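Side-chain contacts in methane monooxygenase hydroxylase, MmoD (Methylosinus sporium, PDB 6D7K), which binds the hydroxylase of soluble methane monooxygenase in this complex and probably regulates that enzyme rather than oxidising methane itself: residues A23-F28 with H64-F69; A14-I19 with R37-R42; G50-L53 with S57-K60; A27-V30 with M35-W38. All coordinates share one frame; numbering follows the deposited sequence.

Contact 1 (A23-F28 with H64-F69)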
loop_
_atom_site.group_PDB
_atom_site.type_symbol
_atom_site.label_atom_id
_atom_site.label_comp_id
_atom_site.label_asym_id
_atom_site.label_seq_id
_atom_site.Cartn_x
_atom_site.Cartn_y
_atom_site.Cartn_z
ATOM N N ALA H 23 -14.168 -19.525 21.314
ATOM C CA ALA H 23 -14.588 -18.163 21.649
ATOM C C ALA H 23 -14.091 -17.143 20.629
ATOM O O ALA H 23 -14.772 -16.143 20.374
ATOM C CB ALA H 23 -14.101 -17.784 23.045
ATOM N N ARG H 24 -12.920 -17.385 20.032
ATOM C CA ARG H 24 -12.260 -16.410 19.186
ATOM C C ARG H 24 -12.009 -16.871 17.759
ATOM O O ARG H 24 -11.988 -16.026 16.865
ATOM C CB ARG H 24 -10.918 -15.984 19.809
ATOM C CG ARG H 24 -10.953 -14.586 20.443
ATOM C CD ARG H 24 -9.696 -14.265 21.267
ATOM N NE ARG H 24 -8.467 -14.276 20.474
ATOM C CZ ARG H 24 -7.854 -13.187 20.014
ATOM N NH1 ARG H 24 -8.352 -11.985 20.261
ATOM N NH2 ARG H 24 -6.741 -13.303 19.299
ATOM N N TYR H 25 -11.823 -18.164 17.502
ATOM C CA TYR H 25 -11.445 -18.631 16.170
ATOM C C TYR H 25 -12.541 -19.481 15.539
ATOM O O TYR H 25 -13.261 -20.196 16.234
ATOM C CB TYR H 25 -10.139 -19.407 16.227
ATOM C CG TYR H 25 -8.945 -18.522 16.528
ATOM C CD1 TYR H 25 -8.399 -17.689 15.544
ATOM C CD2 TYR H 25 -8.361 -18.511 17.789
ATOM C CE1 TYR H 25 -7.298 -16.877 15.812
ATOM C CE2 TYR H 25 -7.257 -17.705 18.065
ATOM C CZ TYR H 25 -6.734 -16.889 17.076
ATOM O OH TYR H 25 -5.654 -16.079 17.354
ATOM N N GLU H 26 -12.688 -19.363 14.221
ATOM C CA GLU H 26 -13.496 -20.276 13.427
ATOM C C GLU H 26 -12.687 -20.716 12.213
ATOM O O GLU H 26 -11.856 -19.954 11.709
ATOM C CB GLU H 26 -14.799 -19.630 12.964
ATOM C CG GLU H 26 -15.735 -19.291 14.099
ATOM C CD GLU H 26 -17.160 -19.032 13.634
ATOM O OE1 GLU H 26 -17.374 -18.048 12.889
ATOM O OE2 GLU H 26 -18.063 -19.822 14.014
ATOM N N ALA H 27 -12.927 -21.942 11.734
ATOM C CA ALA H 27 -12.294 -22.395 10.498
ATOM C C ALA H 27 -13.283 -23.188 9.659
ATOM O O ALA H 27 -13.999 -24.046 10.178
ATOM C CB ALA H 27 -11.050 -23.239 10.785
ATOM N N PHE H 28 -13.325 -22.899 8.367
ATOM C CA PHE H 28 -14.203 -23.596 7.446
ATOM C C PHE H 28 -13.358 -24.333 6.418
ATOM O O PHE H 28 -12.198 -23.986 6.183
ATOM C CB PHE H 28 -15.167 -22.627 6.754
ATOM C CG PHE H 28 -16.131 -21.943 7.709
ATOM C CD1 PHE H 28 -15.750 -20.800 8.418
ATOM C CD2 PHE H 28 -17.415 -22.445 7.901
ATOM C CE1 PHE H 28 -16.639 -20.185 9.300
ATOM C CE2 PHE H 28 -18.292 -21.838 8.792
ATOM C CZ PHE H 28 -17.909 -20.706 9.481
ATOM N N HIS H 64 -2.618 -26.927 13.043
ATOM C CA HIS H 64 -1.258 -26.411 13.118
ATOM C C HIS H 64 -1.272 -24.891 13.195
ATOM O O HIS H 64 -0.696 -24.294 14.111
ATOM C CB HIS H 64 -0.450 -26.868 11.903
ATOM C CG HIS H 64 0.059 -28.274 11.986
ATOM N ND1 HIS H 64 0.616 -28.802 13.130
ATOM C CD2 HIS H 64 0.132 -29.251 11.046
ATOM C CE1 HIS H 64 0.989 -30.049 12.899
ATOM N NE2 HIS H 64 0.702 -30.345 11.644
ATOM N N VAL H 65 -1.929 -24.248 12.225
ATOM C CA VAL H 65 -1.934 -22.787 12.152
ATOM C C VAL H 65 -2.543 -22.181 13.404
ATOM O O VAL H 65 -2.099 -21.125 13.870
ATOM C CB VAL H 65 -2.692 -22.304 10.908
ATOM C CG1 VAL H 65 -2.657 -20.794 10.866
ATOM C CG2 VAL H 65 -2.129 -22.919 9.634
ATOM N N LEU H 66 -3.592 -22.815 13.953
ATOM C CA LEU H 66 -4.220 -22.293 15.171
ATOM C C LEU H 66 -3.294 -22.423 16.375
ATOM O O LEU H 66 -3.210 -21.509 17.201
ATOM C CB LEU H 66 -5.554 -22.996 15.432
ATOM C CG LEU H 66 -6.714 -22.589 14.518
ATOM C CD1 LEU H 66 -7.983 -23.283 14.921
ATOM C CD2 LEU H 66 -6.926 -21.102 14.534
ATOM N N SER H 67 -2.596 -23.546 16.506
ATOM C CA SER H 67 -1.608 -23.638 17.570
ATOM C C SER H 67 -0.662 -22.452 17.511
ATOM O O SER H 67 -0.236 -21.936 18.548
ATOM C CB SER H 67 -0.843 -24.955 17.459
ATOM O OG SER H 67 0.550 -24.758 17.582
ATOM N N HIS H 68 -0.360 -21.980 16.305
ATOM C CA HIS H 68 0.566 -20.869 16.157
ATOM C C HIS H 68 -0.101 -19.573 16.580
ATOM O O HIS H 68 0.442 -18.824 17.396
ATOM C CB HIS H 68 1.079 -20.807 14.708
ATOM C CG HIS H 68 1.619 -19.473 14.304
ATOM N ND1 HIS H 68 2.730 -18.907 14.894
ATOM C CD2 HIS H 68 1.191 -18.584 13.376
ATOM C CE1 HIS H 68 2.955 -17.721 14.354
ATOM N NE2 HIS H 68 2.039 -17.503 13.426
ATOM N N PHE H 69 -1.298 -19.311 16.055
ATOM C CA PHE H 69 -2.069 -18.149 16.485
ATOM C C PHE H 69 -2.251 -18.117 17.998
ATOM O O PHE H 69 -2.000 -17.094 18.642
ATOM C CB PHE H 69 -3.422 -18.135 15.773
ATOM C CG PHE H 69 -3.321 -17.800 14.322
ATOM C CD1 PHE H 69 -2.105 -17.452 13.770
ATOM C CD2 PHE H 69 -4.427 -17.813 13.509
ATOM C CE1 PHE H 69 -2.002 -17.133 12.424
ATOM C CE2 PHE H 69 -4.326 -17.491 12.157
ATOM C CZ PHE H 69 -3.122 -17.155 11.622
#

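Contact 2 (A14-I19 with R37-R42)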
loop_
_atom_site.group_PDB
_atom_site.type_symbol
_atom_site.label_atom_id
_atom_site.label_comp_id
_atom_site.label_asym_id
_atom_site.label_seq_id
_atom_site.Cartn_x
_atom_site.Cartn_y
_atom_site.Cartn_z
ATOM N N ALA H 14 -23.417 -29.971 -0.305
ATOM C CA ALA H 14 -22.771 -29.056 -1.234
ATOM C C ALA H 14 -22.102 -27.881 -0.531
ATOM O O ALA H 14 -21.357 -27.125 -1.169
ATOM C CB ALA H 14 -23.797 -28.523 -2.244
ATOM N N SER H 15 -22.337 -27.715 0.759
ATOM C CA SER H 15 -21.947 -26.490 1.422
ATOM C C SER H 15 -20.503 -26.593 1.898
ATOM O O SER H 15 -19.822 -27.603 1.708
ATOM C CB SER H 15 -22.899 -26.191 2.581
ATOM O OG SER H 15 -22.542 -26.907 3.754
ATOM N N ARG H 16 -20.024 -25.509 2.491
ATOM C CA ARG H 16 -18.821 -25.554 3.288
ATOM C C ARG H 16 -19.152 -26.109 4.668
ATOM O O ARG H 16 -20.315 -26.165 5.086
ATOM C CB ARG H 16 -18.218 -24.162 3.403
ATOM C CG ARG H 16 -19.082 -23.232 4.160
ATOM C CD ARG H 16 -18.430 -21.893 4.327
ATOM N NE ARG H 16 -19.080 -21.121 5.384
ATOM C CZ ARG H 16 -18.658 -19.933 5.801
ATOM N NH1 ARG H 16 -17.585 -19.387 5.244
ATOM N NH2 ARG H 16 -19.300 -19.299 6.777
ATOM N N ILE H 17 -18.107 -26.498 5.393
ATOM C CA ILE H 17 -18.233 -27.282 6.614
ATOM C C ILE H 17 -17.441 -26.579 7.702
ATOM O O ILE H 17 -16.305 -26.163 7.465
ATOM C CB ILE H 17 -17.716 -28.723 6.397
ATOM C CG1 ILE H 17 -18.598 -29.465 5.392
ATOM C CG2 ILE H 17 -17.591 -29.499 7.710
ATOM C CD1 ILE H 17 -19.892 -29.933 5.965
ATOM N N LEU H 18 -18.034 -26.438 8.884
ATOM C CA LEU H 18 -17.362 -25.797 10.011
ATOM C C LEU H 18 -16.489 -26.811 10.741
ATOM O O LEU H 18 -17.006 -27.770 11.322
ATOM C CB LEU H 18 -18.389 -25.207 10.969
ATOM C CG LEU H 18 -17.735 -24.646 12.223
ATOM C CD1 LEU H 18 -17.164 -23.281 11.912
ATOM C CD2 LEU H 18 -18.728 -24.567 13.338
ATOM N N ILE H 19 -15.174 -26.596 10.748
ATOM C CA ILE H 19 -14.259 -27.547 11.367
ATOM C C ILE H 19 -13.641 -27.044 12.672
ATOM O O ILE H 19 -13.057 -27.852 13.412
ATOM C CB ILE H 19 -13.150 -27.996 10.382
ATOM C CG1 ILE H 19 -12.347 -26.810 9.833
ATOM C CG2 ILE H 19 -13.737 -28.808 9.240
ATOM C CD1 ILE H 19 -11.059 -27.222 9.108
ATOM N N ARG H 37 -10.473 -26.251 0.219
ATOM C CA ARG H 37 -10.090 -24.922 0.606
ATOM C C ARG H 37 -10.491 -24.567 1.991
ATOM O O ARG H 37 -11.582 -24.657 2.313
ATOM C CB ARG H 37 -10.714 -23.925 -0.346
ATOM C CG ARG H 37 -9.868 -22.732 -0.640
ATOM C CD ARG H 37 -10.639 -21.444 -0.630
ATOM N NE ARG H 37 -11.119 -21.125 -1.951
ATOM C CZ ARG H 37 -10.718 -20.105 -2.691
ATOM N NH1 ARG H 37 -9.844 -19.251 -2.239
ATOM N NH2 ARG H 37 -11.201 -19.946 -3.896
ATOM N N TRP H 38 -9.595 -24.095 2.812
ATOM C CA TRP H 38 -9.995 -23.768 4.163
ATOM C C TRP H 38 -9.623 -22.323 4.475
ATOM O O TRP H 38 -8.733 -21.743 3.850
ATOM C CB TRP H 38 -9.357 -24.732 5.178
ATOM C CG TRP H 38 -7.876 -25.011 5.017
ATOM C CD1 TRP H 38 -7.306 -26.104 4.420
ATOM C CD2 TRP H 38 -6.786 -24.217 5.507
ATOM N NE1 TRP H 38 -5.934 -26.028 4.498
ATOM C CE2 TRP H 38 -5.594 -24.878 5.160
ATOM C CE3 TRP H 38 -6.704 -23.010 6.197
ATOM C CZ2 TRP H 38 -4.348 -24.374 5.478
ATOM C CZ3 TRP H 38 -5.461 -22.517 6.511
ATOM C CH2 TRP H 38 -4.301 -23.194 6.148
ATOM N N GLU H 39 -10.342 -21.738 5.441
ATOM C CA GLU H 39 -10.088 -20.386 5.932
ATOM C C GLU H 39 -10.241 -20.354 7.444
ATOM O O GLU H 39 -11.007 -21.130 8.027
ATOM C CB GLU H 39 -11.034 -19.365 5.313
ATOM C CG GLU H 39 -12.374 -19.952 5.021
ATOM C CD GLU H 39 -13.398 -18.906 4.641
ATOM O OE1 GLU H 39 -14.570 -19.286 4.376
ATOM O OE2 GLU H 39 -13.030 -17.709 4.601
ATOM N N ILE H 40 -9.516 -19.436 8.072
ATOM C CA ILE H 40 -9.544 -19.247 9.514
ATOM C C ILE H 40 -9.984 -17.818 9.796
ATOM O O ILE H 40 -9.490 -16.878 9.159
ATOM C CB ILE H 40 -8.167 -19.525 10.136
ATOM C CG1 ILE H 40 -7.703 -20.938 9.774
ATOM C CG2 ILE H 40 -8.215 -19.297 11.653
ATOM C CD1 ILE H 40 -6.270 -21.254 10.230
ATOM N N LEU H 41 -10.914 -17.648 10.740
ATOM C CA LEU H 41 -11.387 -16.319 11.129
ATOM C C LEU H 41 -11.067 -16.082 12.590
ATOM O O LEU H 41 -11.150 -17.000 13.414
ATOM C CB LEU H 41 -12.884 -16.128 10.903
ATOM C CG LEU H 41 -13.425 -16.159 9.473
ATOM C CD1 LEU H 41 -13.022 -17.420 8.775
ATOM C CD2 LEU H 41 -14.947 -16.052 9.472
ATOM N N ARG H 42 -10.662 -14.853 12.899
ATOM C CA ARG H 42 -10.425 -14.419 14.271
ATOM C C ARG H 42 -11.422 -13.320 14.581
ATOM O O ARG H 42 -11.526 -12.350 13.827
ATOM C CB ARG H 42 -8.997 -13.919 14.479
ATOM C CG ARG H 42 -8.686 -13.658 15.935
ATOM C CD ARG H 42 -7.445 -12.817 16.136
ATOM N NE ARG H 42 -6.217 -13.581 15.962
ATOM C CZ ARG H 42 -5.388 -13.424 14.933
ATOM N NH1 ARG H 42 -5.677 -12.518 13.993
ATOM N NH2 ARG H 42 -4.273 -14.160 14.840
#

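Contact 3 (G50-L53 with S57-K60)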
loop_
_atom_site.group_PDB
_atom_site.type_symbol
_atom_site.label_atom_id
_atom_site.label_comp_id
_atom_site.label_asym_id
_atom_site.label_seq_id
_atom_site.Cartn_x
_atom_site.Cartn_y
_atom_site.Cartn_z
ATOM N N GLY H 50 -6.091 -21.329 3.081
ATOM C CA GLY H 50 -5.236 -22.479 2.854
ATOM C C GLY H 50 -5.918 -23.555 2.037
ATOM O O GLY H 50 -7.069 -23.414 1.614
ATOM N N CYS H 51 -5.182 -24.642 1.802
ATOM C CA CYS H 51 -5.766 -25.784 1.115
ATOM C C CYS H 51 -5.085 -27.064 1.570
ATOM O O CYS H 51 -3.972 -27.051 2.099
ATOM C CB CYS H 51 -5.698 -25.642 -0.405
ATOM S SG CYS H 51 -4.035 -25.518 -1.080
ATOM N N SER H 52 -5.802 -28.169 1.380
ATOM C CA SER H 52 -5.379 -29.499 1.779
ATOM C C SER H 52 -5.852 -30.488 0.725
ATOM O O SER H 52 -6.730 -30.185 -0.097
ATOM C CB SER H 52 -5.956 -29.898 3.139
ATOM O OG SER H 52 -5.424 -29.135 4.193
ATOM N N LEU H 53 -5.287 -31.703 0.791
ATOM C CA LEU H 53 -5.710 -32.788 -0.089
ATOM C C LEU H 53 -7.062 -33.381 0.297
ATOM O O LEU H 53 -7.705 -34.013 -0.546
ATOM C CB LEU H 53 -4.669 -33.906 -0.104
ATOM C CG LEU H 53 -3.228 -33.596 -0.528
ATOM C CD1 LEU H 53 -2.361 -34.839 -0.498
ATOM C CD2 LEU H 53 -3.167 -32.932 -1.910
ATOM N N SER H 57 -6.981 -33.734 6.230
ATOM C CA SER H 57 -5.782 -32.898 6.343
ATOM C C SER H 57 -6.116 -31.409 6.444
ATOM O O SER H 57 -5.293 -30.638 6.943
ATOM C CB SER H 57 -4.823 -33.169 5.172
ATOM O OG SER H 57 -5.477 -33.222 3.908
ATOM N N SER H 58 -7.301 -30.998 5.988
ATOM C CA SER H 58 -7.814 -29.680 6.327
ATOM C C SER H 58 -7.834 -29.478 7.831
ATOM O O SER H 58 -7.389 -28.437 8.339
ATOM C CB SER H 58 -9.219 -29.507 5.766
ATOM O OG SER H 58 -9.200 -29.366 4.362
ATOM N N ARG H 59 -8.363 -30.462 8.564
ATOM C CA ARG H 59 -8.440 -30.325 10.014
ATOM C C ARG H 59 -7.054 -30.235 10.623
ATOM O O ARG H 59 -6.793 -29.391 11.487
ATOM C CB ARG H 59 -9.206 -31.498 10.614
ATOM C CG ARG H 59 -10.649 -31.553 10.162
ATOM C CD ARG H 59 -11.342 -32.782 10.690
ATOM N NE ARG H 59 -11.949 -32.549 11.990
ATOM C CZ ARG H 59 -12.566 -33.484 12.706
ATOM N NH1 ARG H 59 -12.647 -34.734 12.263
ATOM N NH2 ARG H 59 -13.106 -33.163 13.875
ATOM N N LYS H 60 -6.147 -31.094 10.177
ATOM C CA LYS H 60 -4.796 -31.103 10.724
ATOM C C LYS H 60 -4.080 -29.798 10.410
ATOM O O LYS H 60 -3.396 -29.234 11.273
ATOM C CB LYS H 60 -4.043 -32.308 10.163
ATOM C CG LYS H 60 -4.616 -33.631 10.628
ATOM C CD LYS H 60 -4.049 -34.015 12.002
ATOM C CE LYS H 60 -2.523 -33.751 12.056
ATOM N NZ LYS H 60 -1.870 -33.912 13.406
#

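Contact 4 (A27-V30 with M35-W38)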
loop_
_atom_site.group_PDB
_atom_site.type_symbol
_atom_site.label_atom_id
_atom_site.label_comp_id
_atom_site.label_asym_id
_atom_site.label_seq_id
_atom_site.Cartn_x
_atom_site.Cartn_y
_atom_site.Cartn_z
ATOM N N ALA H 27 -12.927 -21.942 11.734
ATOM C CA ALA H 27 -12.294 -22.395 10.498
ATOM C C ALA H 27 -13.283 -23.188 9.659
ATOM O O ALA H 27 -13.999 -24.046 10.178
ATOM C CB ALA H 27 -11.050 -23.239 10.785
ATOM N N PHE H 28 -13.325 -22.899 8.367
ATOM C CA PHE H 28 -14.203 -23.596 7.446
ATOM C C PHE H 28 -13.358 -24.333 6.418
ATOM O O PHE H 28 -12.198 -23.986 6.183
ATOM C CB PHE H 28 -15.167 -22.627 6.754
ATOM C CG PHE H 28 -16.131 -21.943 7.709
ATOM C CD1 PHE H 28 -15.750 -20.800 8.418
ATOM C CD2 PHE H 28 -17.415 -22.445 7.901
ATOM C CE1 PHE H 28 -16.639 -20.185 9.300
ATOM C CE2 PHE H 28 -18.292 -21.838 8.792
ATOM C CZ PHE H 28 -17.909 -20.706 9.481
ATOM N N THR H 29 -13.973 -25.277 5.755
ATOM C CA THR H 29 -13.389 -26.032 4.680
ATOM C C THR H 29 -14.422 -26.440 3.651
ATOM O O THR H 29 -15.481 -26.781 3.967
ATOM C CB THR H 29 -12.565 -27.219 5.151
ATOM O OG1 THR H 29 -11.837 -27.705 4.055
ATOM C CG2 THR H 29 -13.387 -28.259 5.597
ATOM N N VAL H 30 -14.069 -26.370 2.396
ATOM C CA VAL H 30 -14.942 -26.725 1.332
ATOM C C VAL H 30 -14.240 -27.582 0.305
ATOM O O VAL H 30 -13.142 -27.362 -0.000
ATOM C CB VAL H 30 -15.513 -25.478 0.694
ATOM C CG1 VAL H 30 -14.460 -24.721 -0.016
ATOM C CG2 VAL H 30 -16.585 -25.802 -0.267
ATOM N N MET H 35 -9.243 -30.072 -4.811
ATOM C CA MET H 35 -8.618 -29.722 -3.566
ATOM C C MET H 35 -9.630 -29.307 -2.545
ATOM O O MET H 35 -10.757 -29.206 -2.837
ATOM C CB MET H 35 -7.700 -28.564 -3.819
ATOM C CG MET H 35 -6.423 -28.549 -3.045
ATOM S SD MET H 35 -5.346 -29.896 -3.326
ATOM C CE MET H 35 -4.098 -29.402 -2.225
ATOM N N TRP H 36 -9.220 -29.088 -1.325
ATOM C CA TRP H 36 -10.134 -28.603 -0.319
ATOM C C TRP H 36 -9.619 -27.247 0.133
ATOM O O TRP H 36 -8.485 -27.104 0.387
ATOM C CB TRP H 36 -10.240 -29.559 0.863
ATOM C CG TRP H 36 -11.035 -30.769 0.697
ATOM C CD1 TRP H 36 -10.706 -31.829 0.010
ATOM C CD2 TRP H 36 -12.260 -31.075 1.320
ATOM N NE1 TRP H 36 -11.631 -32.776 0.109
ATOM C CE2 TRP H 36 -12.613 -32.329 0.921
ATOM C CE3 TRP H 36 -13.111 -30.391 2.164
ATOM C CZ2 TRP H 36 -13.758 -32.920 1.333
ATOM C CZ3 TRP H 36 -14.223 -30.966 2.543
ATOM C CH2 TRP H 36 -14.545 -32.216 2.151
ATOM N N ARG H 37 -10.473 -26.251 0.219
ATOM C CA ARG H 37 -10.090 -24.922 0.606
ATOM C C ARG H 37 -10.491 -24.567 1.991
ATOM O O ARG H 37 -11.582 -24.657 2.313
ATOM C CB ARG H 37 -10.714 -23.925 -0.346
ATOM C CG ARG H 37 -9.868 -22.732 -0.640
ATOM C CD ARG H 37 -10.639 -21.444 -0.630
ATOM N NE ARG H 37 -11.119 -21.125 -1.951
ATOM C CZ ARG H 37 -10.718 -20.105 -2.691
ATOM N NH1 ARG H 37 -9.844 -19.251 -2.239
ATOM N NH2 ARG H 37 -11.201 -19.946 -3.896
ATOM N N TRP H 38 -9.595 -24.095 2.812
ATOM C CA TRP H 38 -9.995 -23.768 4.163
ATOM C C TRP H 38 -9.623 -22.323 4.475
ATOM O O TRP H 38 -8.733 -21.743 3.850
ATOM C CB TRP H 38 -9.357 -24.732 5.178
ATOM C CG TRP H 38 -7.876 -25.011 5.017
ATOM C CD1 TRP H 38 -7.306 -26.104 4.420
ATOM C CD2 TRP H 38 -6.786 -24.217 5.507
ATOM N NE1 TRP H 38 -5.934 -26.028 4.498
ATOM C CE2 TRP H 38 -5.594 -24.878 5.160
ATOM C CE3 TRP H 38 -6.704 -23.010 6.197
ATOM C CZ2 TRP H 38 -4.348 -24.374 5.478
ATOM C CZ3 TRP H 38 -5.461 -22.517 6.511
ATOM C CH2 TRP H 38 -4.301 -23.194 6.148
#

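Contact 1 (A23-F28 with H64-F69)
Tyr25, at the start of strand 25-31, and Leu66, on helix 55-74, bring the two backbones to 8.2 Å between their CA atoms, a spacing bridged entirely by side chains. The setting is a helix laid on one face of a four-stranded antiparallel sheet, and this buried contact pins the helix to one of the two inner strands. Tyr25 does most of the work. Its CG stands anti to the carbonyl carbon (chi1 -70°), which throws the ring toward the helix. Leu66 reaches back with a single methyl: CD2 sits over one face of the tyrosine ring, 3.8 Å from Tyr25 CG and 4.2 Å from the ring centroid, in a CH-pi contact 28° off the ring normal. The two side chains run alongside in opposing senses, the leucine methyl lying near the root of the ring. One helical turn closer to the C-terminus, Phe69 takes the far end, crossing the tyrosine at a slant. The phenol is not left to apolar neighbours, because its hydroxyl is hydrogen-bonded to Asp73, further along the same helix, and to NE of Arg42 on strand 36-42; these bonds should fix where the ring ends. Arg42 also makes a cation-pi contact with Phe69. The same hydroxyl oxygen, Tyr25 OH, packs 3.4 Å from Phe69 CB, while Phe69 CD2 approaches Tyr25 CE1 to 3.8 Å.

Contact 2 (A14-I19 with R37-R42)
Arg16 and Glu39 meet in a salt bridge, with NH1 of Arg16 3.1 Å from OE1 of Glu39. The carboxylate oxygen arrives at the edge of the guanidinium, near its plane, yet the two flat groups are turned 63° apart, so the pairing runs through one nitrogen and one oxygen rather than as a two-pronged clasp. The side chains themselves cross at about a right angle. Arg16 spans the gap by being stretched from CG to NE, after a first torsion of 66° that sets CG between the backbone N and the carbonyl carbon; Glu39 is extended beyond CG as well. Length is needed because the CA atoms of Arg16 and Glu39 are 10.5 Å apart. In the antiparallel meander, strands 17-21 and 36-42 are not neighbours: strand 25-31 runs between them and bonds to both through its backbone. The charged pair therefore passes over that middle strand on the face away from helix 55-74, and Arg16 makes a cation-pi contact with Phe28 on the way. Around the pair, further contacts probably help to place its ends. Phe28 N probably donates a backbone hydrogen bond to Glu39 O, and the side chain of Glu39 packs against Phe46. At the other end, OG of Ser15 donates a hydrogen bond of 2.7 Å to Arg16 O and is also bonded to the backbone N of Thr12.

Contact 3 (G50-L53 with S57-K60)
Ser52, with the greatest buried area in this contact, faces Ser57 and Ser58 where strand 45-52 gives way to helix 55-74, and the CA atoms of Ser52 and Ser58 are 5.2 Å apart. Set beside the backbone N (chi1 -68°), the Ser52 hydroxyl extends toward the first turn of the helix. Its OG lies 3.1 Å from Ser57 O, a weak hydrogen bond, and not a settled one, because the proton has another acceptor within reach; NE1 of Trp38 supplies a further weak bond to this oxygen. Ser57 turns its own OG toward the strand, 3.4 Å from Ser52 CB, but its main polar partner is an acidic side chain on another protein of the assembly. Ser58 OG also lies against Ser52 CB, at 3.5 Å, and is hydrogen-bonded to Ser54 O and to Thr29 OG1, which ties the helix start to strand 25-31. Leu53 CB adds a looser touch, 4.1 Å from Ser57 OG. What results is a cluster of small hydroxyl side chains in a tight strand-to-helix turn: they permit close approach of the backbones, and the polar bonding is spread over several partners, with no single strong bond joining the two segments.

Contact 4 (A27-V30 with M35-W38)
Val30 and Arg37 form the hydrogen-bonded pair of an antiparallel beta hairpin, and the backbone here is the tight part of the contact. Arg37 N donates to Val30 O at 2.9 Å, while Val30 N donates to Arg37 O at 3.0 Å. The next pair, Thr29 with Trp38, is non-hydrogen-bonded; its CA atoms are 4.1 Å apart, and CA-H...O contacts flank it, among them Thr29 CA to Arg37 O at 3.3 Å. The axes of the short segments 27-30 and 36-38 approach to 4.5 Å at 161°, nearly antiparallel. Side chains also close in at Thr29. With OG1 set anti to the backbone N (chi1 -168°), the threonine presents its hydroxyl to the edge of the Trp36 ring, 3.5 Å from CE3 and near the ring plane, while OG1 itself is hydrogen-bonded to Ser58 OG. On the opposite face Val30 is well packed, its CG1 3.8 Å from Arg37 CB and the two side chains abreast; the looser, more open side begins beyond Arg37 CB, where the arginine bends at chi2 and chi3 and turns off to a salt bridge with Glu49 on strand 45-52. Thr29 and Trp38 face helix 55-74, touching Phe55 and Val62 respectively, while strand 17-21 bonds to strand 25-31 along its other edge and strand 45-52 to strand 36-42.

Contacts 1 and 3 are buried and join the sheet to helix 55-74, about 13 Å apart between centres, contact 1 by apolar and aromatic packing, contact 3 by hydroxyls near the helix start. Contact 2 lies at the surface and relies on one ion pair thrown over strand 25-31. Contact 4 is intermediate: partly buried, it is ordinary hairpin pairing, with one face to the helix. Strand 25-31 serves contacts 1 and 4, and strand 36-42 serves contacts 2 and 4, whose centres are about 5 Å apart. Trp38 knits the set together, with a ring that packs on Val65 of contact 1 and meets Ser52 of contact 3.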